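Local coordinates for protein, Family 18 Chitinase (Crocus vernus, PDB 3SIM) that probably hydrolyses the beta-1,4 linkages of chitin, as a plant glycosyl hydrolase of family 18 built on a TIM barrel, at residues V20-H25 against S71-V76; E5-P10 against F29-S34; I217-G222 against I250-A255; V78-G83 against Y117-I122. All blocks are in the same frame, centred on the assembly; numbering follows the deposited sequence.

The four contacts lie around a single TIM barrel. Contact 2 pairs strands 2-7 and 28-37, contact 4 brings in strands 76-83 and 121-125, and contact 3 pairs 215-220 with 250-253. Centres of contacts 2 and 4 are about 9 Å apart, those of 2 and 3 about 10 Å, while contacts 3 and 4 sit about 17 Å apart on opposite sides of the chain's centre. Contact 1, its centre about 15 Å from that of contact 2, joins the two loops that lead into strands 28-37 and 76-83. Along the chain contacts 1 and 2 interleave, then 4 and 3 follow, and the barrel closes where strand 250-253, late in the chain, pairs with strand 2-7.

Contact 1. Residues V20-H25 against S71-V76; sequences VPINPH and SSHPNV
Two loops entering successive strands of the TIM barrel meet here, outside its N-terminal end: Ile22, on the way to strand 28-37, packs against His73 and Asn75 in the type I beta turn that carries the chain from helix 63-72 into strand 76-83. Ile22 CD1 stands squarely over the imidazole of His73, 3.9 Å from the ring centroid and only 1° off its normal, a clear CH-pi contact. The other branch, Ile22 CG2, comes 3.6 Å from His73 CD2. With CG2 anti to the backbone N (chi1, measured to CG1, -62°), both branches of Ile22 face the turn, and CD1 also meets Val76 CG2 at 4.1 Å. On its helix side His73 is held weakly, ND1 to the carbonyl of Ile69. Phe29 and Phe31 of strand 28-37 touch both Ile22 and Val76, tying this surface patch to the barrel wall. The polar part is looser. Asn75 gives its amide chiefly to the carbonyl of Ile26, and the turn itself is closed by Val76 N to His73 O at 3.1 Å. Across the loops there is a weak, bent bond, from Asn75 ND2 to Asn23 O at 3.3 Å and 123°.

Contact 2. Residues E5-P10 against F29-S34; sequences EYIGYP and FQFVLS
Ile7 O is gripped chiefly by the backbone of Ser34, whose N donates to it at 2.8 Å and 151°. Leu33 CA adds a CA-H...O contact to the same oxygen at 3.4 Å. The rest of this parallel ladder, the pairing of the first two barrel strands, runs back through Ile7 N to Val32 O, Val32 N to Glu5 O at 2.9 Å, and Glu5 N to Gln30 O at 3.0 Å. Toward the barrel interior Tyr6 and Val32 lie side by side. Val32 CB stands over one ring face, offset to the rim, and its CG1 comes within 3.6 Å of Tyr6 CE1; Ser34 OG is at the ring edge, in plane. With CG anti to the carbonyl carbon (chi1 -69°), the ring carries its OH to Ser160 and Asn184, with a weak bond to Asp123. A phenylalanine in place of Tyr6 would probably leave Ser160 and Asn184 without the hydroxyl they share. On the outer face Ile7 CG2 meets Phe31 CD2 at 4.1 Å. Gly8, just past the strand, has a positive phi, where a side chain would jam against backbone oxygens. Strand 250-253 adjoins 2-7 on its other edge, strand 76-83 adjoins 28-37, and helix 255-258 packs on Glu5 and Ile7.

Contact 3. Residues I217-G222 against I250-A255; sequences ISFSTG and IAVWTA
Phe219 carries Val252 CG2 over one ring face, a CH-pi contact 4.1 Å from the centroid and 28° off the normal, while Thr221 CG2 lies at its edge in plane and Ile250 CG2 approaches obliquely, 4.0 Å from Phe219 CE2. On the other side of the sheet the Trp253 indole turns its edge to Ser218, with CZ3 3.7 Å from Ser218 CB; Tyr6 stacks on this indole and Lys188 makes a cation-pi contact with it. These are the last two strands of the TIM barrel, joined through helix 230-243 as a beta-alpha-beta crossover. Phe219 takes the position between backbone N and carbonyl carbon (chi1 62°), which lays its ring alongside Val252 on the helix-facing side, where Phe234 meets it edge-to-face. The parallel ladder is firm at its ends and slack in the middle. Ala251 N reaches Ile217 O in the carbonyl plane at 3.0 Å, and Thr221 N reaches Trp253 O, also at 3.0 Å; between them the bonds from Phe219 N to Ala251 O and from Trp253 N to Phe219 O are weak, each 3.3 Å. A cis peptide joins Trp253 to Thr254. As in other family 18 chitinases, this tryptophan, presented by a cis bond, probably helps form the floor of the sugar site. Thr254 then serves as N-cap of helix 255-258, its hydroxyl bonded mainly to Tyr9 O. Beyond the paired part, segment 217-222 ends in an ST turn, where Gly222 N donates to Ser220 OG at 2.9 Å.

Contact 4. Residues V78-G83 against Y117-I122; sequences VAVSLG and YNLDGI
Leu119, just past the Schellman motif at Asn118 that ends helix 99-116, spreads its two methyls along one face of strand 76-83: CD2 presses on Val78 CG1 at 3.5 Å, tighter than usual, and CD1 meets Val80 CG1 at 3.7 Å. Leu119 also touches Ile66 of helix 63-72. Next, Asp120 holds Val78 by both polar backbone atoms. Its N points almost exactly at Val78 O (2.9 Å, 179°), and its OD2 accepts Val78 N at 3.1 Å through the anti lone pair. CG anti to the carbonyl carbon (chi1 -51°) folds the carboxylate back to that amide. With alanine in place of Asp120, Val78 N is likely to lose its side-chain acceptor, and Lys70 and Arg77 the carboxylate they approach in long, weak ion pairs. At Gly121 the carbonyl O takes Val80 N at 3.2 Å, the donor lying above the carbonyl plane, and Ala79 CB presses on that O. Ile122 completes the pairing with its CA 3.3 Å from Val80 O. Asp120 opens the DxxDxDxE signature of family 18, and Asp123, third in strand 121-125, is hydrogen-bonded to Ser81 OG. A carboxylate gripping a main-chain amide thus probably helps set the register in which the signature strand begins.

Contact 1. Residues V20-H25 against S71-V76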
loop_
_atom_site.group_PDB
_atom_site.type_symbol
_atom_site.label_atom_id
_atom_site.label_comp_id
_atom_site.label_asym_id
_atom_site.label_seq_id
_atom_site.Cartn_x
_atom_site.Cartn_y
_atom_site.Cartn_z
ATOM N N VAL A 20 13.458 6.504 9.461
ATOM C CA VAL A 20 12.816 5.265 9.814
ATOM C C VAL A 20 13.793 4.124 10.121
ATOM O O VAL A 20 14.552 3.762 9.324
ATOM C CB VAL A 20 11.768 4.855 8.751
ATOM C CG1 VAL A 20 11.141 3.548 9.102
ATOM C CG2 VAL A 20 10.744 5.917 8.580
ATOM N N PRO A 21 13.681 3.532 11.298
ATOM C CA PRO A 21 14.516 2.388 11.656
ATOM C C PRO A 21 14.333 1.204 10.697
ATOM O O PRO A 21 13.259 0.745 10.471
ATOM C CB PRO A 21 14.041 2.012 13.054
ATOM C CG PRO A 21 12.910 2.824 13.345
ATOM C CD PRO A 21 12.664 3.805 12.312
ATOM N N ILE A 22 15.433 0.747 10.151
ATOM C CA ILE A 22 15.473 -0.365 9.263
ATOM C C ILE A 22 16.312 -1.515 9.870
ATOM O O ILE A 22 17.492 -1.405 9.993
ATOM C CB ILE A 22 16.062 0.059 7.870
ATOM C CG1 ILE A 22 15.192 1.132 7.181
ATOM C CG2 ILE A 22 16.273 -1.102 7.014
ATOM C CD1 ILE A 22 15.846 1.878 6.126
ATOM N N ASN A 23 15.641 -2.602 10.178
ATOM C CA ASN A 23 16.251 -3.778 10.723
ATOM C C ASN A 23 16.929 -4.592 9.623
ATOM O O ASN A 23 16.282 -5.086 8.778
ATOM C CB ASN A 23 15.205 -4.631 11.416
ATOM C CG ASN A 23 15.810 -5.792 12.239
ATOM O OD1 ASN A 23 15.420 -6.015 13.340
ATOM N ND2 ASN A 23 16.658 -6.531 11.655
ATOM N N PRO A 24 18.239 -4.729 9.716
ATOM C CA PRO A 24 19.065 -5.377 8.701
ATOM C C PRO A 24 18.815 -6.877 8.461
ATOM O O PRO A 24 19.217 -7.378 7.480
ATOM C CB PRO A 24 20.498 -5.095 9.177
ATOM C CG PRO A 24 20.381 -4.934 10.489
ATOM C CD PRO A 24 19.073 -4.298 10.811
ATOM N N HIS A 25 18.192 -7.530 9.419
ATOM C CA HIS A 25 17.777 -8.914 9.302
ATOM C C HIS A 25 16.478 -9.185 8.527
ATOM O O HIS A 25 16.246 -10.276 8.181
ATOM C CB HIS A 25 17.822 -9.646 10.642
ATOM C CG HIS A 25 19.174 -9.653 11.271
ATOM N ND1 HIS A 25 20.163 -10.535 10.914
ATOM C CD2 HIS A 25 19.719 -8.839 12.190
ATOM C CE1 HIS A 25 21.243 -10.280 11.607
ATOM N NE2 HIS A 25 20.998 -9.259 12.394
ATOM N N SER A 71 21.220 2.077 -1.364
ATOM C CA SER A 71 22.611 1.854 -1.321
ATOM C C SER A 71 23.170 1.517 0.055
ATOM O O SER A 71 23.946 0.655 0.181
ATOM C CB SER A 71 23.313 2.979 -2.045
ATOM O OG SER A 71 24.599 3.137 -1.599
ATOM N N SER A 72 22.707 2.224 1.059
ATOM C CA SER A 72 22.893 1.964 2.443
ATOM C C SER A 72 22.272 0.688 2.991
ATOM O O SER A 72 22.732 0.192 3.942
ATOM C CB SER A 72 22.376 3.116 3.260
ATOM O OG SER A 72 23.206 4.197 3.106
ATOM N N HIS A 73 21.148 0.280 2.446
ATOM C CA HIS A 73 20.408 -0.872 2.899
ATOM C C HIS A 73 19.993 -1.756 1.747
ATOM O O HIS A 73 19.002 -1.522 1.144
ATOM C CB HIS A 73 19.166 -0.464 3.693
ATOM C CG HIS A 73 19.433 0.439 4.846
ATOM N ND1 HIS A 73 19.632 1.784 4.701
ATOM C CD2 HIS A 73 19.498 0.197 6.164
ATOM C CE1 HIS A 73 19.858 2.318 5.874
ATOM N NE2 HIS A 73 19.766 1.380 6.779
ATOM N N PRO A 74 20.752 -2.806 1.513
ATOM C CA PRO A 74 20.533 -3.749 0.425
ATOM C C PRO A 74 19.201 -4.514 0.473
ATOM O O PRO A 74 18.775 -4.970 -0.490
ATOM C CB PRO A 74 21.700 -4.702 0.553
ATOM C CG PRO A 74 22.584 -4.132 1.442
ATOM C CD PRO A 74 21.957 -3.117 2.258
ATOM N N ASN A 75 18.587 -4.596 1.624
ATOM C CA ASN A 75 17.249 -5.167 1.820
ATOM C C ASN A 75 16.041 -4.253 1.443
ATOM O O ASN A 75 14.931 -4.697 1.419
ATOM C CB ASN A 75 17.112 -5.762 3.222
ATOM C CG ASN A 75 17.226 -4.727 4.320
ATOM O OD1 ASN A 75 17.726 -3.680 4.120
ATOM N ND2 ASN A 75 16.748 -5.048 5.471
ATOM N N VAL A 76 16.322 -2.997 1.142
ATOM C CA VAL A 76 15.302 -2.028 0.832
ATOM C C VAL A 76 14.906 -1.897 -0.667
ATOM O O VAL A 76 15.698 -1.644 -1.502
ATOM C CB VAL A 76 15.595 -0.637 1.448
ATOM C CG1 VAL A 76 14.652 0.381 0.922
ATOM C CG2 VAL A 76 15.594 -0.688 2.941
#

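Contact 2. Residues E5-P10 against F29-S34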
loop_
_atom_site.group_PDB
_atom_site.type_symbol
_atom_site.label_atom_id
_atom_site.label_comp_id
_atom_site.label_asym_id
_atom_site.label_seq_id
_atom_site.Cartn_x
_atom_site.Cartn_y
_atom_site.Cartn_z
ATOM N N GLU A 5 6.253 -0.402 4.887
ATOM C CA GLU A 5 6.099 0.928 5.453
ATOM C C GLU A 5 5.523 1.983 4.502
ATOM O O GLU A 5 6.199 2.446 3.645
ATOM C CB GLU A 5 7.433 1.416 6.023
ATOM C CG GLU A 5 7.418 2.692 6.800
ATOM C CD GLU A 5 6.931 2.553 8.297
ATOM O OE1 GLU A 5 6.623 1.487 8.735
ATOM O OE2 GLU A 5 6.857 3.511 9.005
ATOM N N TYR A 6 4.266 2.359 4.679
ATOM C CA TYR A 6 3.707 3.482 3.919
ATOM C C TYR A 6 4.370 4.851 4.326
ATOM O O TYR A 6 4.655 5.027 5.445
ATOM C CB TYR A 6 2.183 3.518 3.939
ATOM C CG TYR A 6 1.532 2.392 3.155
ATOM C CD1 TYR A 6 1.004 2.583 1.911
ATOM C CD2 TYR A 6 1.560 1.112 3.623
ATOM C CE1 TYR A 6 0.432 1.518 1.217
ATOM C CE2 TYR A 6 1.037 0.075 2.951
ATOM C CZ TYR A 6 0.469 0.258 1.751
ATOM O OH TYR A 6 -0.052 -0.795 1.116
ATOM N N ILE A 7 4.636 5.713 3.374
ATOM C CA ILE A 7 5.303 6.982 3.608
ATOM C C ILE A 7 4.979 8.080 2.578
ATOM O O ILE A 7 4.797 7.856 1.418
ATOM C CB ILE A 7 6.875 6.824 3.751
ATOM C CG1 ILE A 7 7.583 8.141 4.151
ATOM C CG2 ILE A 7 7.458 6.383 2.519
ATOM C CD1 ILE A 7 8.889 7.982 4.626
ATOM N N GLY A 8 5.008 9.291 3.101
ATOM C CA GLY A 8 4.568 10.500 2.468
ATOM C C GLY A 8 3.149 11.076 2.613
ATOM O O GLY A 8 2.866 12.004 1.969
ATOM N N TYR A 9 2.313 10.457 3.437
ATOM C CA TYR A 9 0.998 10.894 3.813
ATOM C C TYR A 9 0.705 10.474 5.280
ATOM O O TYR A 9 1.042 9.411 5.658
ATOM C CB TYR A 9 -0.032 10.321 2.856
ATOM C CG TYR A 9 -1.393 10.963 2.921
ATOM C CD1 TYR A 9 -1.705 12.035 2.154
ATOM C CD2 TYR A 9 -2.331 10.489 3.761
ATOM C CE1 TYR A 9 -2.892 12.603 2.229
ATOM C CE2 TYR A 9 -3.531 11.029 3.839
ATOM C CZ TYR A 9 -3.819 12.089 3.084
ATOM O OH TYR A 9 -5.031 12.600 3.189
ATOM N N PRO A 10 0.084 11.330 6.078
ATOM C CA PRO A 10 -0.416 12.650 5.727
ATOM C C PRO A 10 0.706 13.635 5.320
ATOM O O PRO A 10 1.822 13.414 5.610
ATOM C CB PRO A 10 -1.060 13.135 7.029
ATOM C CG PRO A 10 -1.221 11.982 7.874
ATOM C CD PRO A 10 -0.358 10.925 7.421
ATOM N N PHE A 29 12.367 -5.266 3.021
ATOM C CA PHE A 29 11.805 -4.053 3.528
ATOM C C PHE A 29 11.270 -3.241 2.329
ATOM O O PHE A 29 12.021 -2.853 1.448
ATOM C CB PHE A 29 12.830 -3.252 4.305
ATOM C CG PHE A 29 12.291 -2.035 5.005
ATOM C CD1 PHE A 29 12.252 -1.987 6.377
ATOM C CD2 PHE A 29 11.823 -0.942 4.331
ATOM C CE1 PHE A 29 11.746 -0.866 7.019
ATOM C CE2 PHE A 29 11.357 0.157 4.993
ATOM C CZ PHE A 29 11.313 0.193 6.280
ATOM N N GLN A 30 9.983 -2.991 2.288
ATOM C CA GLN A 30 9.449 -2.132 1.230
ATOM C C GLN A 30 8.863 -0.814 1.742
ATOM O O GLN A 30 7.903 -0.816 2.440
ATOM C CB GLN A 30 8.488 -2.875 0.302
ATOM C CG GLN A 30 8.873 -4.296 -0.054
ATOM C CD GLN A 30 7.856 -5.081 -0.914
ATOM O OE1 GLN A 30 8.219 -6.029 -1.565
ATOM N NE2 GLN A 30 6.627 -4.725 -0.850
ATOM N N PHE A 31 9.499 0.287 1.394
ATOM C CA PHE A 31 8.892 1.616 1.433
ATOM C C PHE A 31 7.747 1.716 0.408
ATOM O O PHE A 31 7.871 1.203 -0.665
ATOM C CB PHE A 31 9.920 2.740 1.273
ATOM C CG PHE A 31 10.739 3.035 2.527
ATOM C CD1 PHE A 31 12.081 2.757 2.578
ATOM C CD2 PHE A 31 10.181 3.590 3.623
ATOM C CE1 PHE A 31 12.801 3.018 3.717
ATOM C CE2 PHE A 31 10.890 3.841 4.719
ATOM C CZ PHE A 31 12.202 3.559 4.776
ATOM N N VAL A 32 6.622 2.309 0.769
ATOM C CA VAL A 32 5.564 2.584 -0.197
ATOM C C VAL A 32 5.122 4.084 -0.301
ATOM O O VAL A 32 4.480 4.616 0.575
ATOM C CB VAL A 32 4.318 1.593 -0.045
ATOM C CG1 VAL A 32 3.255 1.895 -1.011
ATOM C CG2 VAL A 32 4.717 0.173 -0.049
ATOM N N LEU A 33 5.495 4.735 -1.378
ATOM C CA LEU A 33 5.257 6.177 -1.540
ATOM C C LEU A 33 3.742 6.541 -1.722
ATOM O O LEU A 33 3.103 6.032 -2.572
ATOM C CB LEU A 33 6.087 6.731 -2.693
ATOM C CG LEU A 33 7.603 6.666 -2.649
ATOM C CD1 LEU A 33 8.236 6.958 -3.964
ATOM C CD2 LEU A 33 8.117 7.594 -1.578
ATOM N N SER A 34 3.228 7.427 -0.911
ATOM C CA SER A 34 1.833 7.764 -0.994
ATOM C C SER A 34 1.528 9.242 -1.209
ATOM O O SER A 34 1.816 10.024 -0.371
ATOM C CB SER A 34 1.100 7.298 0.274
ATOM O OG SER A 34 1.751 6.325 1.001
#

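Contact 3. Residues I217-G222 against I250-A255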
loop_
_atom_site.group_PDB
_atom_site.type_symbol
_atom_site.label_atom_id
_atom_site.label_comp_id
_atom_site.label_asym_id
_atom_site.label_seq_id
_atom_site.Cartn_x
_atom_site.Cartn_y
_atom_site.Cartn_z
ATOM N N ILE A 217 -0.924 -8.909 7.559
ATOM C CA ILE A 217 -1.570 -8.172 8.634
ATOM C C ILE A 217 -1.063 -6.720 8.733
ATOM O O ILE A 217 -0.081 -6.403 8.180
ATOM C CB ILE A 217 -1.578 -8.901 9.960
ATOM C CG1 ILE A 217 -0.156 -9.043 10.515
ATOM C CG2 ILE A 217 -2.319 -10.247 9.886
ATOM C CD1 ILE A 217 -0.033 -9.700 11.881
ATOM N N SER A 218 -1.758 -5.893 9.474
ATOM C CA SER A 218 -1.452 -4.474 9.534
ATOM C C SER A 218 -1.958 -3.724 10.769
ATOM O O SER A 218 -2.838 -4.142 11.404
ATOM C CB SER A 218 -1.956 -3.795 8.260
ATOM O OG SER A 218 -3.305 -3.772 8.198
ATOM N N PHE A 219 -1.374 -2.582 11.018
ATOM C CA PHE A 219 -1.832 -1.606 11.986
ATOM C C PHE A 219 -1.538 -0.143 11.558
ATOM O O PHE A 219 -0.700 0.094 10.762
ATOM C CB PHE A 219 -1.295 -1.880 13.395
ATOM C CG PHE A 219 0.211 -1.819 13.529
ATOM C CD1 PHE A 219 0.862 -0.647 13.732
ATOM C CD2 PHE A 219 0.962 -2.974 13.501
ATOM C CE1 PHE A 219 2.250 -0.629 13.878
ATOM C CE2 PHE A 219 2.335 -2.940 13.644
ATOM C CZ PHE A 219 2.967 -1.780 13.821
ATOM N N SER A 220 -2.230 0.778 12.187
ATOM C CA SER A 220 -2.055 2.212 12.037
ATOM C C SER A 220 -1.408 2.831 13.269
ATOM O O SER A 220 -1.645 2.428 14.354
ATOM C CB SER A 220 -3.372 2.923 11.732
ATOM O OG SER A 220 -3.363 4.288 11.969
ATOM N N THR A 221 -0.542 3.773 13.029
ATOM C CA THR A 221 0.092 4.577 14.044
ATOM C C THR A 221 -0.560 5.998 14.145
ATOM O O THR A 221 -0.032 6.858 14.712
ATOM C CB THR A 221 1.621 4.589 13.822
ATOM O OG1 THR A 221 1.930 5.323 12.637
ATOM C CG2 THR A 221 2.192 3.098 13.816
ATOM N N GLY A 222 -1.704 6.174 13.509
ATOM C CA GLY A 222 -2.459 7.404 13.436
ATOM C C GLY A 222 -3.166 7.830 14.722
ATOM O O GLY A 222 -3.296 7.081 15.615
ATOM N N ILE A 250 4.022 -7.861 7.838
ATOM C CA ILE A 250 3.326 -6.779 8.504
ATOM C C ILE A 250 3.443 -5.439 7.726
ATOM O O ILE A 250 4.505 -5.036 7.335
ATOM C CB ILE A 250 3.814 -6.531 9.948
ATOM C CG1 ILE A 250 3.631 -7.739 10.833
ATOM C CG2 ILE A 250 3.196 -5.275 10.528
ATOM C CD1 ILE A 250 4.497 -7.822 11.960
ATOM N N ALA A 251 2.323 -4.791 7.555
ATOM C CA ALA A 251 2.239 -3.482 6.921
ATOM C C ALA A 251 1.846 -2.312 7.883
ATOM O O ALA A 251 0.923 -2.397 8.647
ATOM C CB ALA A 251 1.303 -3.548 5.797
ATOM N N VAL A 252 2.522 -1.213 7.776
ATOM C CA VAL A 252 2.269 -0.099 8.648
ATOM C C VAL A 252 1.839 1.239 7.918
ATOM O O VAL A 252 2.451 1.625 6.969
ATOM C CB VAL A 252 3.485 0.130 9.556
ATOM C CG1 VAL A 252 3.293 1.331 10.439
ATOM C CG2 VAL A 252 3.867 -1.089 10.343
ATOM N N TRP A 253 0.778 1.884 8.385
ATOM C CA TRP A 253 0.270 3.181 7.963
ATOM C C TRP A 253 0.417 4.203 9.146
ATOM O O TRP A 253 -0.282 4.139 10.072
ATOM C CB TRP A 253 -1.202 3.036 7.504
ATOM C CG TRP A 253 -1.477 2.535 6.112
ATOM C CD1 TRP A 253 -1.623 3.283 5.002
ATOM C CD2 TRP A 253 -1.675 1.186 5.694
ATOM N NE1 TRP A 253 -1.845 2.506 3.931
ATOM C CE2 TRP A 253 -1.902 1.207 4.327
ATOM C CE3 TRP A 253 -1.671 -0.037 6.345
ATOM C CZ2 TRP A 253 -2.124 0.061 3.603
ATOM C CZ3 TRP A 253 -1.879 -1.170 5.613
ATOM C CH2 TRP A 253 -2.113 -1.110 4.262
ATOM N N THR A 254 1.384 5.091 9.137
ATOM C CA THR A 254 2.346 5.355 8.104
ATOM C C THR A 254 3.601 5.911 8.816
ATOM O O THR A 254 3.534 6.216 9.979
ATOM C CB THR A 254 1.858 6.486 7.106
ATOM O OG1 THR A 254 1.837 7.728 7.771
ATOM C CG2 THR A 254 0.501 6.182 6.439
ATOM N N ALA A 255 4.709 6.081 8.108
ATOM C CA ALA A 255 5.909 6.656 8.736
ATOM C C ALA A 255 5.610 8.108 9.260
ATOM O O ALA A 255 6.098 8.546 10.244
ATOM C CB ALA A 255 7.054 6.645 7.792
#

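Contact 4. Residues V78-G83 against Y117-I122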
loop_
_atom_site.group_PDB
_atom_site.type_symbol
_atom_site.label_atom_id
_atom_site.label_comp_id
_atom_site.label_asym_id
_atom_site.label_seq_id
_atom_site.Cartn_x
_atom_site.Cartn_y
_atom_site.Cartn_z
ATOM N N VAL A 78 11.559 0.168 -2.984
ATOM C CA VAL A 78 10.568 1.219 -2.944
ATOM C C VAL A 78 9.465 1.103 -3.996
ATOM O O VAL A 78 9.737 0.977 -5.149
ATOM C CB VAL A 78 11.214 2.635 -3.063
ATOM C CG1 VAL A 78 10.159 3.747 -2.957
ATOM C CG2 VAL A 78 12.348 2.799 -2.144
ATOM N N ALA A 79 8.237 1.200 -3.582
ATOM C CA ALA A 79 7.102 1.155 -4.472
ATOM C C ALA A 79 6.283 2.486 -4.441
ATOM O O ALA A 79 6.590 3.339 -3.678
ATOM C CB ALA A 79 6.264 -0.000 -4.178
ATOM N N VAL A 80 5.314 2.640 -5.310
ATOM C CA VAL A 80 4.355 3.726 -5.240
ATOM C C VAL A 80 2.891 3.228 -5.148
ATOM O O VAL A 80 2.503 2.319 -5.837
ATOM C CB VAL A 80 4.547 4.743 -6.394
ATOM C CG1 VAL A 80 4.407 4.108 -7.679
ATOM C CG2 VAL A 80 3.560 5.908 -6.302
ATOM N N SER A 81 2.112 3.855 -4.279
ATOM C CA SER A 81 0.702 3.590 -4.129
ATOM C C SER A 81 -0.198 4.549 -4.944
ATOM O O SER A 81 -0.089 5.741 -4.847
ATOM C CB SER A 81 0.285 3.536 -2.648
ATOM O OG SER A 81 -1.035 3.198 -2.426
ATOM N N LEU A 82 -1.100 3.980 -5.688
ATOM C CA LEU A 82 -2.081 4.662 -6.500
ATOM C C LEU A 82 -3.406 4.953 -5.745
ATOM O O LEU A 82 -3.971 4.119 -5.113
ATOM C CB LEU A 82 -2.362 3.873 -7.766
ATOM C CG LEU A 82 -1.222 3.251 -8.577
ATOM C CD1 LEU A 82 -1.719 2.590 -9.792
ATOM C CD2 LEU A 82 -0.212 4.284 -8.925
ATOM N N GLY A 83 -3.885 6.157 -5.912
ATOM C CA GLY A 83 -5.138 6.602 -5.371
ATOM C C GLY A 83 -5.109 7.235 -4.021
ATOM O O GLY A 83 -4.793 8.373 -3.884
ATOM N N TYR A 117 12.029 7.816 -10.446
ATOM C CA TYR A 117 12.275 7.656 -9.022
ATOM C C TYR A 117 13.080 6.366 -8.666
ATOM O O TYR A 117 13.330 6.081 -7.522
ATOM C CB TYR A 117 10.998 7.795 -8.182
ATOM C CG TYR A 117 10.434 9.222 -8.071
ATOM C CD1 TYR A 117 9.731 9.787 -9.097
ATOM C CD2 TYR A 117 10.603 9.960 -6.931
ATOM C CE1 TYR A 117 9.231 11.080 -8.993
ATOM C CE2 TYR A 117 10.096 11.201 -6.803
ATOM C CZ TYR A 117 9.418 11.772 -7.833
ATOM O OH TYR A 117 8.929 13.001 -7.700
ATOM N N ASN A 118 13.487 5.619 -9.661
ATOM C CA ASN A 118 14.141 4.342 -9.419
ATOM C C ASN A 118 13.300 3.278 -8.639
ATOM O O ASN A 118 13.821 2.681 -7.802
ATOM C CB ASN A 118 15.422 4.519 -8.569
ATOM C CG ASN A 118 16.268 5.732 -8.939
ATOM O OD1 ASN A 118 16.456 6.664 -8.133
ATOM N ND2 ASN A 118 16.776 5.720 -10.149
ATOM N N LEU A 119 12.018 3.168 -8.894
ATOM C CA LEU A 119 11.079 2.310 -8.151
ATOM C C LEU A 119 11.043 0.858 -8.619
ATOM O O LEU A 119 11.326 0.574 -9.743
ATOM C CB LEU A 119 9.681 2.924 -8.157
ATOM C CG LEU A 119 9.476 4.360 -7.641
ATOM C CD1 LEU A 119 8.007 4.803 -7.655
ATOM C CD2 LEU A 119 10.152 4.612 -6.325
ATOM N N ASP A 120 10.636 -0.024 -7.727
ATOM C CA ASP A 120 10.596 -1.455 -7.918
ATOM C C ASP A 120 9.211 -2.117 -8.041
ATOM O O ASP A 120 9.080 -3.251 -8.445
ATOM C CB ASP A 120 11.351 -2.084 -6.765
ATOM C CG ASP A 120 12.715 -1.476 -6.568
ATOM O OD1 ASP A 120 13.575 -1.784 -7.388
ATOM O OD2 ASP A 120 12.853 -0.669 -5.620
ATOM N N GLY A 121 8.196 -1.385 -7.645
ATOM C CA GLY A 121 6.843 -1.854 -7.560
ATOM C C GLY A 121 5.721 -0.833 -7.497
ATOM O O GLY A 121 5.961 0.316 -7.389
ATOM N N ILE A 122 4.491 -1.304 -7.595
ATOM C CA ILE A 122 3.298 -0.507 -7.304
ATOM C C ILE A 122 2.315 -1.147 -6.296
ATOM O O ILE A 122 2.328 -2.330 -6.078
ATOM C CB ILE A 122 2.539 0.049 -8.538
ATOM C CG1 ILE A 122 1.547 -0.936 -9.110
ATOM C CG2 ILE A 122 3.447 0.479 -9.583
ATOM C CD1 ILE A 122 2.071 -2.170 -9.337
#